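Local coordinates for protein phage terminase large subunit (Thermus phage P7426, PDB 4ZNL) that probably drives viral DNA into empty capsids as an ATP-powered motor and cuts the genome as an endonuclease, here as its N-terminal ATPase domain, at residues G47-A52 / I152-A157; V54-E59 / G83-K88; I182-G187 / R250-A255. One frame throughout, in Å; residues are numbered along the deposited sequence.

Starting from the N terminus, strand 37-42 leads through residues 47-52 into helix 48-62, whose next turns hold 54-59. Contact 2 closes first: after strand 67-72 the chain returns in helix 75-94 and lays 83-88 against 54-59. That loop lies wholly within the longer one that contact 1 closes, where 152-157 at the end of strand 150-154 meets the start of helix 48-62. Glu50 bridges the two by salt bridges to Arg84 and Lys88. Contact 3 follows in series, joining the exit of strand 178-183 to the end of helix 246-252. Neighbouring strands 150-154 and 178-183 connect contacts 1 and 3, whereas contacts 2 and 3 do not touch.

Contact 1: residues G47-A52 / I152-A157; sequences GKSEAA and ILDEAA. With MG (magnesium ion), chain D; ADP (adenosine-5'-diphosphate), chain F; BEF (beryllium trifluoride ion), chain E.
Ser49 and Asp154 meet hydroxyl to carboxylate: Ser49 OG donates to Asp154 OD2 over 2.6 Å, on the lone pair that faces the other carboxylate oxygen. Asp154 reaches it with CG anti to its backbone N (chi1 -164°). The same Ser49 OG is a ligand of the magnesium ion at 2.0 Å, so Asp154 acts from the second shell and helps to set the rotation of a first-shell group. ADP O3B and three waters also bind the metal, and F3 of the beryllium trifluoride, 1.9 Å from the magnesium, fills a sixth place.

Lys48 and Glu155 cross at about a right angle. The lysine chain bends at its last two torsions, bringing NZ back over the phosphate, where it donates to ADP O2B at 3.2 Å. It also forms a salt bridge with Glu155 OE2, though that oxygen is crowded in the model and its place is less sure. Glu155, the predicted catalytic residue of the ATPase, has its other oxygen, OE1, held by the backbone N of Thr184.

This is the meeting of Walker A P-loop and Walker B strand in a P-loop NTPase, with ADP and beryllium trifluoride standing in for ATP. Four successive backbone nitrogens, Gly47 to Glu50, point into the diphosphate; Gly47 N and Lys48 N both grip ADP O2B, each at 2.7 Å. A turn further along the helix, Ala52 CB makes an apolar contact with Ile152 CG2 at 3.6 Å. The other end of the isoleucine packs a methyl on a backbone carbonyl, Ile152 CD1 lying 3.5 Å from Ala52 O.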
# COMPACT_ATOMS: atom_id res chain seq x y z
N GLY A 47 10.57 -0.05 2.24
CA GLY A 47 9.48 -0.82 2.80
C GLY A 47 8.11 -0.41 2.27
O GLY A 47 7.10 -0.51 2.98
N LYS A 48 8.08 0.06 1.03
CA LYS A 48 6.81 0.41 0.40
C LYS A 48 5.95 -0.83 0.18
O LYS A 48 4.78 -0.86 0.56
CB LYS A 48 7.06 1.12 -0.94
CG LYS A 48 7.82 2.43 -0.78
CD LYS A 48 7.90 3.24 -2.06
CE LYS A 48 8.57 2.48 -3.15
NZ LYS A 48 9.93 2.04 -2.81
N SER A 49 6.53 -1.85 -0.42
CA SER A 49 5.77 -3.05 -0.72
C SER A 49 5.42 -3.77 0.57
O SER A 49 4.35 -4.36 0.68
CB SER A 49 6.57 -3.96 -1.66
OG SER A 49 6.69 -3.35 -2.93
N GLU A 50 6.31 -3.69 1.55
CA GLU A 50 6.06 -4.30 2.84
C GLU A 50 4.83 -3.65 3.49
O GLU A 50 3.92 -4.34 3.96
CB GLU A 50 7.28 -4.17 3.75
CG GLU A 50 7.16 -4.91 5.07
CD GLU A 50 7.22 -6.42 4.91
OE1 GLU A 50 7.64 -6.91 3.83
OE2 GLU A 50 6.85 -7.13 5.87
N ALA A 51 4.81 -2.32 3.52
CA ALA A 51 3.70 -1.60 4.11
C ALA A 51 2.39 -1.89 3.38
O ALA A 51 1.32 -2.02 3.99
CB ALA A 51 3.99 -0.10 4.12
N ALA A 52 2.48 -2.00 2.05
CA ALA A 52 1.32 -2.35 1.24
C ALA A 52 0.75 -3.69 1.65
O ALA A 52 -0.47 -3.84 1.81
CB ALA A 52 1.70 -2.37 -0.23
N ILE A 152 -4.73 -0.37 -3.01
CA ILE A 152 -3.37 0.03 -2.73
C ILE A 152 -2.65 0.02 -4.06
O ILE A 152 -2.66 -1.00 -4.75
CB ILE A 152 -2.70 -0.94 -1.73
CG1 ILE A 152 -3.44 -0.91 -0.40
CG2 ILE A 152 -1.22 -0.62 -1.54
CD1 ILE A 152 -3.28 -2.23 0.41
N LEU A 153 -2.07 1.15 -4.46
CA LEU A 153 -1.25 1.22 -5.67
C LEU A 153 0.23 1.23 -5.29
O LEU A 153 0.70 2.18 -4.68
CB LEU A 153 -1.57 2.45 -6.51
CG LEU A 153 -2.88 2.45 -7.29
CD1 LEU A 153 -4.06 2.51 -6.33
CD2 LEU A 153 -2.89 3.62 -8.26
N ASP A 154 0.93 0.16 -5.65
CA ASP A 154 2.36 0.02 -5.38
C ASP A 154 3.15 0.49 -6.61
O ASP A 154 2.75 0.21 -7.75
CB ASP A 154 2.68 -1.44 -5.01
CG ASP A 154 4.04 -1.60 -4.34
OD1 ASP A 154 4.66 -0.58 -3.98
OD2 ASP A 154 4.48 -2.75 -4.17
N GLU A 155 4.23 1.22 -6.39
CA GLU A 155 4.95 1.99 -7.42
C GLU A 155 3.98 2.76 -8.31
O GLU A 155 4.03 2.70 -9.56
CB GLU A 155 5.83 1.07 -8.27
CG GLU A 155 6.97 0.42 -7.49
CD GLU A 155 7.74 1.41 -6.61
OE1 GLU A 155 7.93 2.59 -6.98
OE2 GLU A 155 8.17 0.99 -5.52
N ALA A 156 3.11 3.51 -7.66
CA ALA A 156 2.06 4.27 -8.33
C ALA A 156 2.58 5.19 -9.43
O ALA A 156 1.90 5.40 -10.42
CB ALA A 156 1.29 5.08 -7.30
N ALA A 157 3.78 5.74 -9.28
CA ALA A 157 4.28 6.71 -10.25
C ALA A 157 4.59 6.08 -11.61
O ALA A 157 4.84 6.80 -12.58
CB ALA A 157 5.52 7.42 -9.73
MG MG D . 8.40 -2.65 -3.70
PB ADP F . 10.49 -1.39 -1.35
O1B ADP F . 11.56 -0.99 -2.44
O2B ADP F . 10.33 -0.17 -0.49
O3B ADP F . 9.14 -1.82 -1.92
PA ADP F . 10.39 -3.67 0.26
O1A ADP F . 10.34 -4.93 -0.62
O2A ADP F . 8.99 -3.35 0.75
O3A ADP F . 11.12 -2.54 -0.53
O5' ADP F . 11.30 -3.90 1.50
C5' ADP F . 12.62 -4.17 1.30
C4' ADP F . 13.26 -5.12 2.27
O4' ADP F . 13.22 -4.55 3.56
C3' ADP F . 12.51 -6.35 2.33
O3' ADP F . 13.34 -7.44 2.56
C2' ADP F . 11.60 -6.16 3.46
O2' ADP F . 11.29 -7.39 4.04
C1' ADP F . 12.37 -5.34 4.38
N9 ADP F . 11.59 -4.47 5.19
C8 ADP F . 10.75 -3.50 4.81
N7 ADP F . 10.25 -2.93 5.92
C5 ADP F . 10.78 -3.54 7.02
C6 ADP F . 10.63 -3.36 8.44
N6 ADP F . 9.72 -2.32 9.02
N1 ADP F . 11.33 -4.16 9.27
C2 ADP F . 12.15 -5.12 8.78
N3 ADP F . 12.32 -5.30 7.46
C4 ADP F . 11.64 -4.52 6.56
BE BEF E . 11.44 -1.41 -4.13
F1 BEF E . 11.51 -0.12 -4.92
F2 BEF E . 12.76 -2.31 -4.46
F3 BEF E . 10.06 -2.10 -4.43
O HOH W 1 8.14 -3.41 -5.85
O HOH W 2 9.35 -4.40 -3.35
O HOH W 3 7.43 -0.84 -4.17

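Contact 2: residues V54-E59 / G83-K88; sequences VEAVFE and GRVVEK. With ADP (adenosine-5'-diphosphate), chain F.
Lys88 lies across two valines of the neighbouring helix, and its chain can be followed outward atom by atom. CB starts toward the other helix and meets Val57 CG2 at 3.6 Å, the lysine crossing that valine at about a right angle. CG stands anti to the carbonyl carbon (chi1 -80°), which sends the chain back along the partner helix toward its N-terminal end. CD is still beside the same methyl, 4.2 Å from Val57 CG2. One atom further, CE has passed to the next turn and touches Val54 CG2 at 3.6 Å; although the CB of Val54 points away from helix 83-88, this branch is turned back to the lysine. A bend at chi4 (54°) then delivers NZ to a salt bridge with OE2 of Glu50, which lies one turn before Val54 on helix 48-62. The aliphatic part of Lys88 thus packs on apolar side chains while its charge is met at the far end.

The two helices belong to the P-loop NTPase core: helix 48-62, which starts at the P-loop, makes the right-handed beta-alpha-beta crossover between strands 37-42 and 67-72, and helix 75-94 follows the second of these. The axes of the two segments come within 9.5 Å at a crossing angle of -47°. Deeper in the interface Val85 takes over, with CG2 at 4.3 Å from Ala56 CB and CG1 equally far from Val57 CG2, a looser fit than the lysine makes.

Arg84, a turn before Lys88, reaches instead to the nucleotide. Its guanidinium meets the alpha-phosphate edge-on, NH1 donating to ADP O1A at 2.7 Å, and NH2 forms a salt bridge with Glu50 OE1.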
# COMPACT_ATOMS: atom_id res chain seq x y z
N VAL A 54 1.09 -5.27 4.44
CA VAL A 54 0.57 -5.24 5.80
C VAL A 54 -0.83 -4.62 5.82
O VAL A 54 -1.74 -5.13 6.47
CB VAL A 54 1.55 -4.48 6.75
CG1 VAL A 54 0.89 -4.13 8.09
CG2 VAL A 54 2.79 -5.33 6.99
N GLU A 55 -1.01 -3.54 5.07
CA GLU A 55 -2.32 -2.91 4.97
C GLU A 55 -3.37 -3.89 4.43
O GLU A 55 -4.50 -3.91 4.90
CB GLU A 55 -2.24 -1.68 4.08
CG GLU A 55 -1.45 -0.53 4.71
CD GLU A 55 -2.32 0.43 5.51
OE1 GLU A 55 -3.55 0.46 5.33
OE2 GLU A 55 -1.75 1.18 6.35
N ALA A 56 -2.99 -4.71 3.46
CA ALA A 56 -3.92 -5.67 2.87
C ALA A 56 -4.30 -6.75 3.88
O ALA A 56 -5.47 -7.14 3.97
CB ALA A 56 -3.30 -6.30 1.62
N VAL A 57 -3.33 -7.20 4.67
CA VAL A 57 -3.57 -8.21 5.69
C VAL A 57 -4.50 -7.69 6.78
O VAL A 57 -5.38 -8.40 7.26
CB VAL A 57 -2.26 -8.69 6.33
CG1 VAL A 57 -2.53 -9.56 7.56
CG2 VAL A 57 -1.43 -9.46 5.32
N PHE A 58 -4.27 -6.45 7.20
CA PHE A 58 -5.10 -5.85 8.23
C PHE A 58 -6.58 -5.88 7.84
O PHE A 58 -7.43 -6.32 8.63
CB PHE A 58 -4.65 -4.41 8.51
CG PHE A 58 -5.58 -3.65 9.41
CD1 PHE A 58 -5.59 -3.88 10.77
CD2 PHE A 58 -6.43 -2.70 8.89
CE1 PHE A 58 -6.45 -3.18 11.60
CE2 PHE A 58 -7.29 -1.99 9.71
CZ PHE A 58 -7.30 -2.24 11.07
N GLU A 59 -6.88 -5.47 6.61
CA GLU A 59 -8.25 -5.47 6.11
C GLU A 59 -8.87 -6.86 6.08
O GLU A 59 -10.01 -7.05 6.50
CB GLU A 59 -8.31 -4.86 4.71
CG GLU A 59 -8.05 -3.37 4.67
CD GLU A 59 -9.21 -2.53 5.19
OE1 GLU A 59 -10.37 -2.87 4.92
OE2 GLU A 59 -8.96 -1.52 5.87
N GLY A 83 2.28 -12.99 -3.50
CA GLY A 83 2.98 -14.00 -2.72
C GLY A 83 3.31 -13.52 -1.32
O GLY A 83 3.17 -14.26 -0.36
N ARG A 84 3.76 -12.27 -1.21
CA ARG A 84 4.15 -11.72 0.09
C ARG A 84 2.95 -11.56 1.01
O ARG A 84 3.06 -11.76 2.23
CB ARG A 84 4.86 -10.37 -0.09
CG ARG A 84 6.28 -10.49 -0.60
CD ARG A 84 6.87 -9.13 -1.01
NE ARG A 84 7.20 -8.32 0.16
CZ ARG A 84 7.98 -7.24 0.13
NH1 ARG A 84 8.51 -6.83 -1.01
NH2 ARG A 84 8.23 -6.57 1.25
N VAL A 85 1.80 -11.19 0.45
CA VAL A 85 0.57 -11.14 1.23
C VAL A 85 0.12 -12.54 1.66
O VAL A 85 -0.35 -12.73 2.78
CB VAL A 85 -0.57 -10.46 0.45
CG1 VAL A 85 -1.91 -10.63 1.18
CG2 VAL A 85 -0.27 -8.97 0.25
N VAL A 86 0.25 -13.52 0.77
CA VAL A 86 -0.13 -14.89 1.09
C VAL A 86 0.65 -15.41 2.29
O VAL A 86 0.09 -16.02 3.20
CB VAL A 86 0.09 -15.82 -0.13
CG1 VAL A 86 0.18 -17.30 0.29
CG2 VAL A 86 -1.03 -15.63 -1.15
N GLU A 87 1.95 -15.17 2.29
CA GLU A 87 2.80 -15.60 3.41
C GLU A 87 2.28 -15.03 4.73
O GLU A 87 2.13 -15.76 5.71
CB GLU A 87 4.25 -15.16 3.16
CG GLU A 87 5.28 -15.80 4.10
CD GLU A 87 5.63 -14.94 5.31
OE1 GLU A 87 5.62 -13.69 5.20
OE2 GLU A 87 5.94 -15.52 6.38
N LYS A 88 1.98 -13.74 4.74
CA LYS A 88 1.54 -13.05 5.95
C LYS A 88 0.15 -13.51 6.41
O LYS A 88 -0.13 -13.55 7.60
CB LYS A 88 1.51 -11.54 5.73
CG LYS A 88 2.86 -10.87 5.84
CD LYS A 88 2.72 -9.36 5.76
CE LYS A 88 3.94 -8.65 6.30
NZ LYS A 88 5.20 -9.10 5.64
PB ADP F . 10.49 -1.39 -1.35
O1B ADP F . 11.56 -0.99 -2.44
O2B ADP F . 10.33 -0.17 -0.49
O3B ADP F . 9.14 -1.82 -1.92
PA ADP F . 10.39 -3.67 0.26
O1A ADP F . 10.34 -4.93 -0.62
O2A ADP F . 8.99 -3.35 0.75
O3A ADP F . 11.12 -2.54 -0.53
O5' ADP F . 11.30 -3.90 1.50
C5' ADP F . 12.62 -4.17 1.30
C4' ADP F . 13.26 -5.12 2.27
O4' ADP F . 13.22 -4.55 3.56
C3' ADP F . 12.51 -6.35 2.33
O3' ADP F . 13.34 -7.44 2.56
C2' ADP F . 11.60 -6.16 3.46
O2' ADP F . 11.29 -7.39 4.04
C1' ADP F . 12.37 -5.34 4.38
N9 ADP F . 11.59 -4.47 5.19
C8 ADP F . 10.75 -3.50 4.81
N7 ADP F . 10.25 -2.93 5.92
C5 ADP F . 10.78 -3.54 7.02
C6 ADP F . 10.63 -3.36 8.44
N6 ADP F . 9.72 -2.32 9.02
N1 ADP F . 11.33 -4.16 9.27
C2 ADP F . 12.15 -5.12 8.78
N3 ADP F . 12.32 -5.30 7.46
C4 ADP F . 11.64 -4.52 6.56

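Contact 3: residues I182-G187 / R250-A255; sequences ISTPKG and RQEYGA
Lys186 and Glu252 carry the charged part of the contact. Lys186 NZ reaches Glu252 OE1 at 3.2 Å in a salt bridge, on the lone pair facing the other oxygen. The same Glu252 OE1 takes a second, nearly straight bond from Gln251 NE2 (2.9 Å, 171°), with the acceptor in the amide plane of the glutamine. Together with a water that donates to Gln251 OE1 and accepts from Gly187 N, this bond fixes the rotation of the amide.

Strand 178-183 ends on Ser183 and runs on through Thr184 and Pro185, a Ser-Thr-Pro run whose place beside the Walker B strand is consistent with the coupling motif of large terminases. Thr184 ties it to the ATPase site: its OG1 hydrogen-bonds Leu42 O at the end of strand 37-42 and takes a weak bond from Lys48 NZ.

Van der Waals contacts fill the rest. Pro185 O lies 3.3 Å from Gln251 CD. Thr184 CG2, anti to its own N (OG1 at chi1 -71°), rests against the end of helix 246-252, 3.5 Å from Gln251 O. The ring of Pro185 abuts the turn after that helix, CG standing 3.6 Å from Ala255 O and CD 4.2 Å from Ala255 CB.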
# COMPACT_ATOMS: atom_id res chain seq x y z
N ILE A 182 1.40 4.62 -3.15
CA ILE A 182 2.78 4.59 -2.67
C ILE A 182 3.78 4.33 -3.79
O ILE A 182 3.54 3.48 -4.66
CB ILE A 182 2.94 3.53 -1.57
CG1 ILE A 182 2.79 2.13 -2.17
CG2 ILE A 182 1.89 3.75 -0.51
CD1 ILE A 182 2.68 1.01 -1.16
N SER A 183 4.90 5.03 -3.77
CA SER A 183 5.84 4.97 -4.89
C SER A 183 7.16 5.67 -4.61
O SER A 183 7.25 6.56 -3.77
CB SER A 183 5.21 5.61 -6.13
OG SER A 183 5.85 5.16 -7.32
N THR A 184 8.19 5.23 -5.31
CA THR A 184 9.34 6.07 -5.59
C THR A 184 8.90 7.01 -6.71
O THR A 184 8.23 6.58 -7.65
CB THR A 184 10.58 5.23 -5.97
OG1 THR A 184 11.04 4.54 -4.80
CG2 THR A 184 11.72 6.09 -6.51
N PRO A 185 9.24 8.30 -6.61
CA PRO A 185 8.70 9.25 -7.59
C PRO A 185 9.27 9.09 -9.00
O PRO A 185 10.36 8.52 -9.15
CB PRO A 185 9.11 10.60 -7.01
CG PRO A 185 10.34 10.31 -6.22
CD PRO A 185 10.11 8.96 -5.63
N LYS A 186 8.53 9.56 -10.01
CA LYS A 186 9.00 9.62 -11.39
C LYS A 186 8.66 10.97 -12.00
O LYS A 186 7.81 11.08 -12.88
CB LYS A 186 8.37 8.49 -12.23
CG LYS A 186 9.31 7.35 -12.52
CD LYS A 186 9.31 6.37 -11.40
CE LYS A 186 10.54 5.50 -11.43
NZ LYS A 186 10.80 4.96 -10.08
N GLY A 187 9.30 12.02 -11.49
CA GLY A 187 9.07 13.34 -12.02
C GLY A 187 7.73 13.94 -11.61
O GLY A 187 7.07 13.49 -10.66
N ARG A 250 19.13 10.90 -6.46
CA ARG A 250 18.20 11.78 -5.77
C ARG A 250 16.75 11.32 -5.93
O ARG A 250 15.95 11.40 -4.99
CB ARG A 250 18.39 13.21 -6.27
CG ARG A 250 19.74 13.79 -5.85
CD ARG A 250 19.84 15.30 -5.95
NE ARG A 250 20.62 15.80 -4.82
CZ ARG A 250 20.38 16.94 -4.17
NH1 ARG A 250 19.38 17.73 -4.54
NH2 ARG A 250 21.15 17.29 -3.15
N GLN A 251 16.40 10.83 -7.11
CA GLN A 251 15.05 10.35 -7.33
C GLN A 251 14.81 9.01 -6.65
O GLN A 251 13.81 8.84 -5.94
CB GLN A 251 14.75 10.25 -8.82
CG GLN A 251 13.59 9.34 -9.14
CD GLN A 251 13.16 9.42 -10.59
OE1 GLN A 251 12.76 10.49 -11.06
NE2 GLN A 251 13.22 8.30 -11.29
N GLU A 252 15.71 8.05 -6.86
CA GLU A 252 15.45 6.66 -6.47
C GLU A 252 15.69 6.39 -4.97
O GLU A 252 14.95 5.60 -4.37
CB GLU A 252 16.29 5.69 -7.31
CG GLU A 252 16.01 5.75 -8.82
CD GLU A 252 14.64 5.20 -9.17
OE1 GLU A 252 13.91 5.84 -9.95
OE2 GLU A 252 14.30 4.11 -8.68
N TYR A 253 16.69 7.03 -4.38
CA TYR A 253 16.95 6.86 -2.94
C TYR A 253 16.57 8.12 -2.17
O TYR A 253 16.10 8.04 -1.05
CB TYR A 253 18.42 6.50 -2.69
CG TYR A 253 18.80 5.17 -3.31
CD1 TYR A 253 18.54 3.98 -2.65
CD2 TYR A 253 19.39 5.11 -4.57
CE1 TYR A 253 18.87 2.76 -3.21
CE2 TYR A 253 19.73 3.90 -5.14
CZ TYR A 253 19.46 2.72 -4.46
OH TYR A 253 19.78 1.50 -5.00
N GLY A 254 16.77 9.29 -2.78
CA GLY A 254 16.39 10.54 -2.15
C GLY A 254 14.89 10.78 -2.17
O GLY A 254 14.38 11.58 -1.38
N ALA A 255 14.18 10.10 -3.07
CA ALA A 255 12.74 10.29 -3.26
C ALA A 255 12.39 11.72 -3.65
O ALA A 255 11.31 12.20 -3.35
CB ALA A 255 11.97 9.89 -2.00
O HOH W 4 11.38 12.23 -9.64